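Local coordinates for protein phosphoacetylglucosamine mutase (Aspergillus lentulus, PDB 5OAW) that interconverts the 6-phosphate and 1-phosphate of N-acetylglucosamine as a magnesium-dependent phosphomutase of the phosphohexomutase family, at residues P457-R462 against A520-A525; G500-R505 against V515-A520. All blocks are in the same frame, centred on the assembly; numbering follows the deposited sequence.

Contact 1: residues P457-R462 against A520-A525; sequences PSRLVR and ASRSEA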
ATOM      1  N   PRO A 457      -5.458 -24.683   2.829  1.00 45.26           N
ATOM      2  CA  PRO A 457      -6.818 -24.195   2.723  1.00 42.78           C
ATOM      3  C   PRO A 457      -7.145 -23.342   3.943  1.00 40.35           C
ATOM      4  O   PRO A 457      -6.752 -23.681   5.062  1.00 40.76           O
ATOM      5  CB  PRO A 457      -7.638 -25.484   2.715  1.00 48.45           C
ATOM      6  CG  PRO A 457      -6.747 -26.461   2.036  1.00 47.39           C
ATOM      7  CD  PRO A 457      -5.385 -26.136   2.586  1.00 45.55           C
ATOM      8  N   SER A 458      -7.836 -22.234   3.709  1.00 38.87           N
ATOM      9  CA  SER A 458      -8.020 -21.213   4.719  1.00 36.93           C
ATOM     10  C   SER A 458      -9.369 -20.545   4.574  1.00 36.96           C
ATOM     11  O   SER A 458      -9.970 -20.584   3.516  1.00 36.20           O
ATOM     12  CB  SER A 458      -6.919 -20.159   4.600  1.00 37.88           C
ATOM     13  OG  SER A 458      -7.224 -19.263   3.551  1.00 41.30           O
ATOM     14  N   ARG A 459      -9.820 -19.902   5.643  1.00 39.82           N
ATOM     15  CA  ARG A 459     -11.137 -19.275   5.693  1.00 40.68           C
ATOM     16  C   ARG A 459     -11.086 -17.989   6.519  1.00 39.78           C
ATOM     17  O   ARG A 459     -10.496 -17.953   7.602  1.00 39.79           O
ATOM     18  CB  ARG A 459     -12.146 -20.249   6.322  1.00 43.50           C
ATOM     19  CG  ARG A 459     -13.589 -19.771   6.336  1.00 50.61           C
ATOM     20  CD  ARG A 459     -14.250 -20.185   5.051  1.00 56.07           C
ATOM     21  NE  ARG A 459     -15.671 -20.442   5.215  1.00 65.33           N
ATOM     22  CZ  ARG A 459     -16.374 -21.261   4.438  1.00 67.32           C
ATOM     23  NH1 ARG A 459     -15.791 -21.938   3.446  1.00 68.09           N
ATOM     24  NH2 ARG A 459     -17.668 -21.405   4.655  1.00 65.00           N
ATOM     25  N   LEU A 460     -11.717 -16.945   5.996  1.00 40.17           N
ATOM     26  CA  LEU A 460     -11.851 -15.686   6.688  1.00 39.57           C
ATOM     27  C   LEU A 460     -13.315 -15.401   6.940  1.00 39.15           C
ATOM     28  O   LEU A 460     -14.139 -15.505   6.036  1.00 42.24           O
ATOM     29  CB  LEU A 460     -11.196 -14.549   5.882  1.00 41.11           C
ATOM     30  CG  LEU A 460     -11.194 -13.152   6.521  1.00 42.60           C
ATOM     31  CD1 LEU A 460     -10.345 -13.123   7.798  1.00 39.35           C
ATOM     32  CD2 LEU A 460     -10.700 -12.118   5.516  1.00 41.42           C
ATOM     33  N   VAL A 461     -13.642 -15.037   8.168  1.00 38.27           N
ATOM     34  CA  VAL A 461     -15.024 -14.769   8.501  1.00 39.70           C
ATOM     35  C   VAL A 461     -15.120 -13.442   9.241  1.00 41.05           C
ATOM     36  O   VAL A 461     -14.194 -13.039   9.958  1.00 45.40           O
ATOM     37  CB  VAL A 461     -15.786 -16.031   9.114  1.00 44.74           C
ATOM     38  CG1 VAL A 461     -14.863 -17.036   9.810  1.00 44.65           C
ATOM     39  CG2 VAL A 461     -17.000 -15.670   9.976  1.00 42.04           C
ATOM     40  N   ARG A 462     -16.220 -12.743   8.994  1.00 40.28           N
ATOM     41  CA  ARG A 462     -16.509 -11.450   9.573  1.00 42.41           C
ATOM     42  C   ARG A 462     -17.525 -11.737  10.653  1.00 40.79           C
ATOM     43  O   ARG A 462     -18.572 -12.287  10.368  1.00 45.20           O
ATOM     44  CB  ARG A 462     -17.072 -10.504   8.490  1.00 43.12           C
ATOM     45  CG  ARG A 462     -17.553  -9.154   9.009  1.00 47.15           C
ATOM     46  CD  ARG A 462     -18.385  -8.399   7.973  1.00 51.97           C
ATOM     47  NE  ARG A 462     -18.601  -6.983   8.328  1.00 52.12           N
ATOM     48  CZ  ARG A 462     -19.522  -6.519   9.181  1.00 54.20           C
ATOM     49  NH1 ARG A 462     -20.358  -7.337   9.817  1.00 60.44           N
ATOM     50  NH2 ARG A 462     -19.610  -5.219   9.406  1.00 53.50           N
ATOM     51  N   ALA A 520      -4.851 -28.306   7.146  1.00 52.79           N
ATOM     52  CA  ALA A 520      -4.339 -29.151   6.047  1.00 54.43           C
ATOM     53  C   ALA A 520      -5.367 -29.504   4.965  1.00 57.53           C
ATOM     54  O   ALA A 520      -4.982 -29.901   3.864  1.00 62.89           O
ATOM     55  CB  ALA A 520      -3.703 -30.418   6.604  1.00 54.43           C
ATOM     56  N   SER A 521      -6.656 -29.348   5.282  1.00 58.56           N
ATOM     57  CA  SER A 521      -7.768 -29.666   4.376  1.00 58.21           C
ATOM     58  C   SER A 521      -8.899 -28.639   4.455  1.00 59.10           C
ATOM     59  O   SER A 521      -9.036 -27.893   5.441  1.00 57.99           O
ATOM     60  CB  SER A 521      -8.333 -31.055   4.684  1.00 62.52           C
ATOM     61  OG  SER A 521      -9.263 -31.013   5.760  1.00 59.97           O
ATOM     62  N   ARG A 522      -9.721 -28.648   3.413  1.00 58.51           N
ATOM     63  CA  ARG A 522     -10.785 -27.680   3.205  1.00 57.90           C
ATOM     64  C   ARG A 522     -11.866 -27.733   4.291  1.00 58.00           C
ATOM     65  O   ARG A 522     -12.255 -26.696   4.856  1.00 57.34           O
ATOM     66  CB  ARG A 522     -11.414 -27.924   1.832  1.00 60.98           C
ATOM     67  CG  ARG A 522     -11.506 -26.705   0.929  1.00 63.61           C
ATOM     68  CD  ARG A 522     -12.705 -25.810   1.231  1.00 63.83           C
ATOM     69  NE  ARG A 522     -12.454 -24.796   2.268  1.00 66.52           N
ATOM     70  CZ  ARG A 522     -11.582 -23.779   2.191  1.00 67.89           C
ATOM     71  NH1 ARG A 522     -10.797 -23.606   1.129  1.00 68.36           N
ATOM     72  NH2 ARG A 522     -11.478 -22.927   3.204  1.00 64.95           N
ATOM     73  N   SER A 523     -12.354 -28.942   4.567  1.00 56.08           N
ATOM     74  CA  SER A 523     -13.386 -29.151   5.585  1.00 57.60           C
ATOM     75  C   SER A 523     -12.864 -28.855   7.004  1.00 55.22           C
ATOM     76  O   SER A 523     -13.614 -28.338   7.837  1.00 57.90           O
ATOM     77  CB  SER A 523     -14.013 -30.557   5.479  1.00 55.19           C
ATOM     78  OG  SER A 523     -13.121 -31.561   5.931  1.00 50.72           O
ATOM     79  N   GLU A 524     -11.592 -29.163   7.258  1.00 51.26           N
ATOM     80  CA  GLU A 524     -10.942 -28.863   8.535  1.00 49.76           C
ATOM     81  C   GLU A 524     -10.851 -27.359   8.819  1.00 49.44           C
ATOM     82  O   GLU A 524     -11.227 -26.893   9.913  1.00 46.08           O
ATOM     83  CB  GLU A 524      -9.558 -29.476   8.560  1.00 50.26           C
ATOM     84  CG  GLU A 524      -9.562 -30.948   8.930  1.00 53.25           C
ATOM     85  CD  GLU A 524      -8.165 -31.480   9.107  1.00 52.80           C
ATOM     86  OE1 GLU A 524      -7.378 -31.419   8.138  1.00 52.00           O
ATOM     87  OE2 GLU A 524      -7.854 -31.937  10.228  1.00 58.14           O
ATOM     88  N   ALA A 525     -10.370 -26.611   7.822  1.00 47.49           N
ATOM     89  CA  ALA A 525     -10.248 -25.154   7.908  1.00 44.57           C
ATOM     90  C   ALA A 525     -11.603 -24.493   8.161  1.00 43.59           C
ATOM     91  O   ALA A 525     -11.736 -23.636   9.060  1.00 39.97           O
ATOM     92  CB  ALA A 525      -9.593 -24.598   6.650  1.00 42.43           C
TER

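Contact 2: residues G500-R505 against V515-A520; sequences GRSFAR and VYAEAA. With 16G (2-acetamido-2-deoxy-6-O-phosphono-alpha-D-glucopyranose), chain D.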
ATOM      1  N   GLY A 500      -3.536 -26.908  12.033  1.00 47.35           N
ATOM      2  CA  GLY A 500      -4.597 -26.001  12.412  1.00 42.44           C
ATOM      3  C   GLY A 500      -4.016 -24.718  12.940  1.00 39.27           C
ATOM      4  O   GLY A 500      -3.191 -24.740  13.848  1.00 38.03           O
ATOM      5  N   ARG A 501      -4.416 -23.601  12.340  1.00 38.68           N
ATOM      6  CA  ARG A 501      -4.068 -22.272  12.865  1.00 37.54           C
ATOM      7  C   ARG A 501      -5.234 -21.299  12.708  1.00 36.58           C
ATOM      8  O   ARG A 501      -5.794 -21.157  11.618  1.00 40.04           O
ATOM      9  CB  ARG A 501      -2.789 -21.727  12.212  1.00 37.45           C
ATOM     10  CG  ARG A 501      -2.268 -20.432  12.838  1.00 39.56           C
ATOM     11  CD  ARG A 501      -0.973 -19.964  12.200  1.00 38.36           C
ATOM     12  NE  ARG A 501      -1.169 -19.499  10.815  1.00 38.05           N
ATOM     13  CZ  ARG A 501      -1.479 -18.252  10.462  1.00 37.78           C
ATOM     14  NH1 ARG A 501      -1.671 -17.313  11.379  1.00 36.25           N
ATOM     15  NH2 ARG A 501      -1.608 -17.941   9.177  1.00 39.27           N
ATOM     16  N   SER A 502      -5.584 -20.632  13.800  1.00 32.64           N
ATOM     17  CA  SER A 502      -6.672 -19.693  13.809  1.00 32.63           C
ATOM     18  C   SER A 502      -6.430 -18.571  14.802  1.00 34.49           C
ATOM     19  O   SER A 502      -5.867 -18.786  15.875  1.00 37.84           O
ATOM     20  CB  SER A 502      -7.970 -20.415  14.148  1.00 34.00           C
ATOM     21  OG  SER A 502      -9.085 -19.546  14.024  1.00 34.46           O
ATOM     22  N   PHE A 503      -6.847 -17.361  14.440  1.00 34.16           N
ATOM     23  CA  PHE A 503      -6.724 -16.210  15.344  1.00 34.48           C
ATOM     24  C   PHE A 503      -7.858 -15.234  15.064  1.00 34.65           C
ATOM     25  O   PHE A 503      -8.366 -15.173  13.933  1.00 34.56           O
ATOM     26  CB  PHE A 503      -5.334 -15.523  15.229  1.00 33.28           C
ATOM     27  CG  PHE A 503      -5.160 -14.695  13.978  1.00 34.49           C
ATOM     28  CD1 PHE A 503      -5.424 -13.313  13.994  1.00 32.66           C
ATOM     29  CD2 PHE A 503      -4.781 -15.298  12.765  1.00 32.53           C
ATOM     30  CE1 PHE A 503      -5.290 -12.554  12.828  1.00 32.84           C
ATOM     31  CE2 PHE A 503      -4.659 -14.537  11.602  1.00 32.45           C
ATOM     32  CZ  PHE A 503      -4.904 -13.167  11.637  1.00 31.17           C
ATOM     33  N   ALA A 504      -8.221 -14.462  16.082  1.00 32.93           N
ATOM     34  CA  ALA A 504      -9.311 -13.513  15.978  1.00 36.75           C
ATOM     35  C   ALA A 504      -8.893 -12.141  16.484  1.00 40.51           C
ATOM     36  O   ALA A 504      -8.265 -12.021  17.537  1.00 44.21           O
ATOM     37  CB  ALA A 504     -10.523 -14.017  16.758  1.00 36.93           C
ATOM     38  N   ARG A 505      -9.261 -11.102  15.741  1.00 42.32           N
ATOM     39  CA  ARG A 505      -8.930  -9.724  16.116  1.00 42.78           C
ATOM     40  C   ARG A 505     -10.032  -8.791  15.713  1.00 42.30           C
ATOM     41  O   ARG A 505     -10.700  -9.024  14.696  1.00 43.14           O
ATOM     42  CB  ARG A 505      -7.618  -9.274  15.460  1.00 41.04           C
ATOM     43  CG  ARG A 505      -7.541  -9.550  13.968  1.00 38.84           C
ATOM     44  CD  ARG A 505      -6.264  -8.996  13.345  1.00 40.03           C
ATOM     45  NE  ARG A 505      -6.276  -7.540  13.231  1.00 40.32           N
ATOM     46  CZ  ARG A 505      -6.951  -6.848  12.315  1.00 42.27           C
ATOM     47  NH1 ARG A 505      -7.688  -7.465  11.392  1.00 42.50           N
ATOM     48  NH2 ARG A 505      -6.885  -5.523  12.321  1.00 42.73           N
ATOM     49  N   VAL A 515     -12.144 -13.462  12.100  1.00 38.58           N
ATOM     50  CA  VAL A 515     -11.573 -14.776  12.354  1.00 35.57           C
ATOM     51  C   VAL A 515     -10.907 -15.253  11.077  1.00 37.76           C
ATOM     52  O   VAL A 515     -11.512 -15.240   9.992  1.00 38.79           O
ATOM     53  CB  VAL A 515     -12.675 -15.795  12.751  1.00 35.71           C
ATOM     54  CG1 VAL A 515     -12.103 -17.199  12.921  1.00 32.92           C
ATOM     55  CG2 VAL A 515     -13.420 -15.327  13.994  1.00 34.96           C
ATOM     56  N   TYR A 516      -9.662 -15.681  11.209  1.00 37.01           N
ATOM     57  CA  TYR A 516      -8.990 -16.405  10.146  1.00 34.36           C
ATOM     58  C   TYR A 516      -8.659 -17.791  10.656  1.00 35.58           C
ATOM     59  O   TYR A 516      -8.273 -17.947  11.812  1.00 35.91           O
ATOM     60  CB  TYR A 516      -7.713 -15.675   9.719  1.00 33.50           C
ATOM     61  CG  TYR A 516      -6.808 -16.462   8.796  1.00 33.97           C
ATOM     62  CD1 TYR A 516      -6.932 -16.351   7.411  1.00 36.63           C
ATOM     63  CD2 TYR A 516      -5.809 -17.298   9.302  1.00 34.18           C
ATOM     64  CE1 TYR A 516      -6.087 -17.055   6.560  1.00 38.30           C
ATOM     65  CE2 TYR A 516      -4.969 -18.017   8.462  1.00 35.57           C
ATOM     66  CZ  TYR A 516      -5.121 -17.895   7.092  1.00 37.15           C
ATOM     67  OH  TYR A 516      -4.303 -18.601   6.240  1.00 40.19           O
ATOM     68  N   ALA A 517      -8.795 -18.792   9.785  1.00 35.99           N
ATOM     69  CA  ALA A 517      -8.343 -20.137  10.091  1.00 36.43           C
ATOM     70  C   ALA A 517      -7.773 -20.840   8.877  1.00 36.81           C
ATOM     71  O   ALA A 517      -8.221 -20.633   7.752  1.00 40.68           O
ATOM     72  CB  ALA A 517      -9.468 -20.959  10.699  1.00 39.12           C
ATOM     73  N   GLU A 518      -6.796 -21.691   9.128  1.00 35.02           N
ATOM     74  CA  GLU A 518      -6.214 -22.531   8.102  1.00 38.45           C
ATOM     75  C   GLU A 518      -5.967 -23.908   8.699  1.00 39.82           C
ATOM     76  O   GLU A 518      -5.727 -24.047   9.913  1.00 38.13           O
ATOM     77  CB  GLU A 518      -4.896 -21.927   7.546  1.00 38.62           C
ATOM     78  CG  GLU A 518      -3.739 -21.840   8.551  1.00 38.36           C
ATOM     79  CD  GLU A 518      -2.522 -21.050   8.069  1.00 40.71           C
ATOM     80  OE1 GLU A 518      -2.616 -20.228   7.129  1.00 42.51           O
ATOM     81  OE2 GLU A 518      -1.449 -21.234   8.665  1.00 43.58           O
ATOM     82  N   ALA A 519      -6.026 -24.917   7.838  1.00 41.81           N
ATOM     83  CA  ALA A 519      -5.714 -26.293   8.216  1.00 44.27           C
ATOM     84  C   ALA A 519      -5.245 -27.042   6.977  1.00 48.01           C
ATOM     85  O   ALA A 519      -5.244 -26.471   5.880  1.00 54.23           O
ATOM     86  CB  ALA A 519      -6.931 -26.951   8.833  1.00 40.86           C
ATOM     87  N   ALA A 520      -4.851 -28.306   7.146  1.00 52.79           N
ATOM     88  CA  ALA A 520      -4.339 -29.151   6.047  1.00 54.43           C
ATOM     89  C   ALA A 520      -5.367 -29.504   4.965  1.00 57.53           C
ATOM     90  O   ALA A 520      -4.982 -29.901   3.864  1.00 62.89           O
ATOM     91  CB  ALA A 520      -3.703 -30.418   6.604  1.00 54.43           C
TER
HETATM   92  C1  16G D 602      -6.067  -0.650   6.683  1.00 46.60           C
HETATM   93  C2  16G D 602      -4.531  -0.757   6.505  1.00 45.05           C
HETATM   94  C3  16G D 602      -4.098  -2.125   5.977  1.00 43.67           C
HETATM   95  C4  16G D 602      -4.759  -3.266   6.763  1.00 44.39           C
HETATM   96  C5  16G D 602      -6.277  -3.102   6.859  1.00 47.16           C
HETATM   97  C6  16G D 602      -6.782  -4.110   7.849  1.00 48.48           C
HETATM   98  C7  16G D 602      -3.120   1.185   5.943  1.00 48.91           C
HETATM   99  C8  16G D 602      -2.841   2.268   4.884  1.00 43.12           C
HETATM  100  N2  16G D 602      -4.081   0.321   5.608  1.00 46.77           N
HETATM  101  O1  16G D 602      -6.719  -0.523   5.417  1.00 50.24           O
HETATM  102  O3  16G D 602      -2.688  -2.269   6.140  1.00 42.31           O
HETATM  103  O4  16G D 602      -4.460  -4.478   6.119  1.00 44.75           O
HETATM  104  O5  16G D 602      -6.664  -1.788   7.385  1.00 48.68           O
HETATM  105  O6  16G D 602      -8.158  -3.915   8.045  1.00 51.30           O
HETATM  106  O7  16G D 602      -2.464   1.112   6.989  1.00 50.39           O
HETATM  107  P   16G D 602      -8.846  -4.477   9.340  1.00 48.72           P
HETATM  108  O1P 16G D 602     -10.374  -4.148   9.136  1.00 43.74           O
HETATM  109  O2P 16G D 602      -8.690  -6.099   9.220  1.00 43.48           O
HETATM  110  O3P 16G D 602      -8.330  -3.912  10.629  1.00 46.97           O

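Contact 1: residues P457-R462 against A520-A525
Arg522 reaches from the first turn of helix 522-539 to the start of strand 458-463, where its NH2 donates to the backbone O of Ser458 at 2.8 Å. The N-H points fairly straight at the oxygen (161°), and that oxygen lies in the plane of the guanidinium; seen from the carbonyl, however, the donor stands well above the peptide plane. A chain bent at chi2 (-82°) and chi3 (87°) folds the guanidinium back over Pro457, whose CB lies under one face, 4.0 Å from NH1. The proline ring also rests on the backbone leading into the helix, with CB 3.8 Å from Ser521 C. Beyond it, the methyl CB of Ala525 sits 3.4 Å from Pro457 O. The contact thus sets the N-terminal turn of the last helix against an edge strand of the C-terminal domain's antiparallel sheet. Ser521 is the N-cap of that helix: its OG accepts a weak bond from Glu524 N and donates to Glu524 OE1 at 3.1 Å. Arg459 NH1 and Arg522 NH2 approach to 4.4 Å, but both form salt bridges with Asp526 OD1, one turn further along the helix, and this shared carboxylate probably offsets their like charges.

Contact 2: residues G500-R505 against V515-A520
Arg501 and Glu518 face each other as a hydrogen-bonded antiparallel pair, and their side chains join in a salt bridge on the same face of the sheet. The arginine runs extended to CD and turns at chi3 (69°), bringing NE 2.8 Å from Glu518 OE2. The oxygen lies near the guanidinium plane, yet it is met from above the carboxylate, the two planes being 86° apart; NH2 adds a weak bond to OE1. That OE1 also accepts a hydrogen bond from Tyr516 OH at 2.5 Å and, from outside, one from Gly342 N, so the carboxylate is held at both oxygens. This is the beta hairpin of strands 501-506 and 513-518 in the C-terminal domain, whose far end reaches the substrate: Arg505 NH1 donates to O2P of the sugar phosphate at 2.8 Å and NH2 to O3P at 2.7 Å. A salt bridge from Glu477 to Arg505 NE further fixes this guanidinium. Between these ends, Phe503 CE2 packs 3.8 Å from Tyr516 CB, the rings inclined to each other. On the other face, Ser502 turns OG anti to N (chi1 -174°), and from there OG donates to Tyr516 O at 2.8 Å, tilted from the carbonyl plane. Phe503 N donates to the same carbonyl, which therefore takes two bonds.

From the N-terminal side, the chain first enters strand 458-463, one edge of the three-stranded antiparallel sheet. It later runs through helix 486-495 to strand 501-506, the other edge, then turns back along the central strand 513-518. Contact 2 closes this short hairpin, with nine residues between its segments. After the short link 519-521 the chain enters helix 522-539, whose first turn returns to strand 458-463 in contact 1, closing a larger loop of 57 intervening residues that encloses the hairpin. Ala520 belongs to both contacts. The central strand also joins them through its backbone: Arg459 N probably bonds to Ala517 O at 2.7 Å, and Val461 N probably to Val515 O.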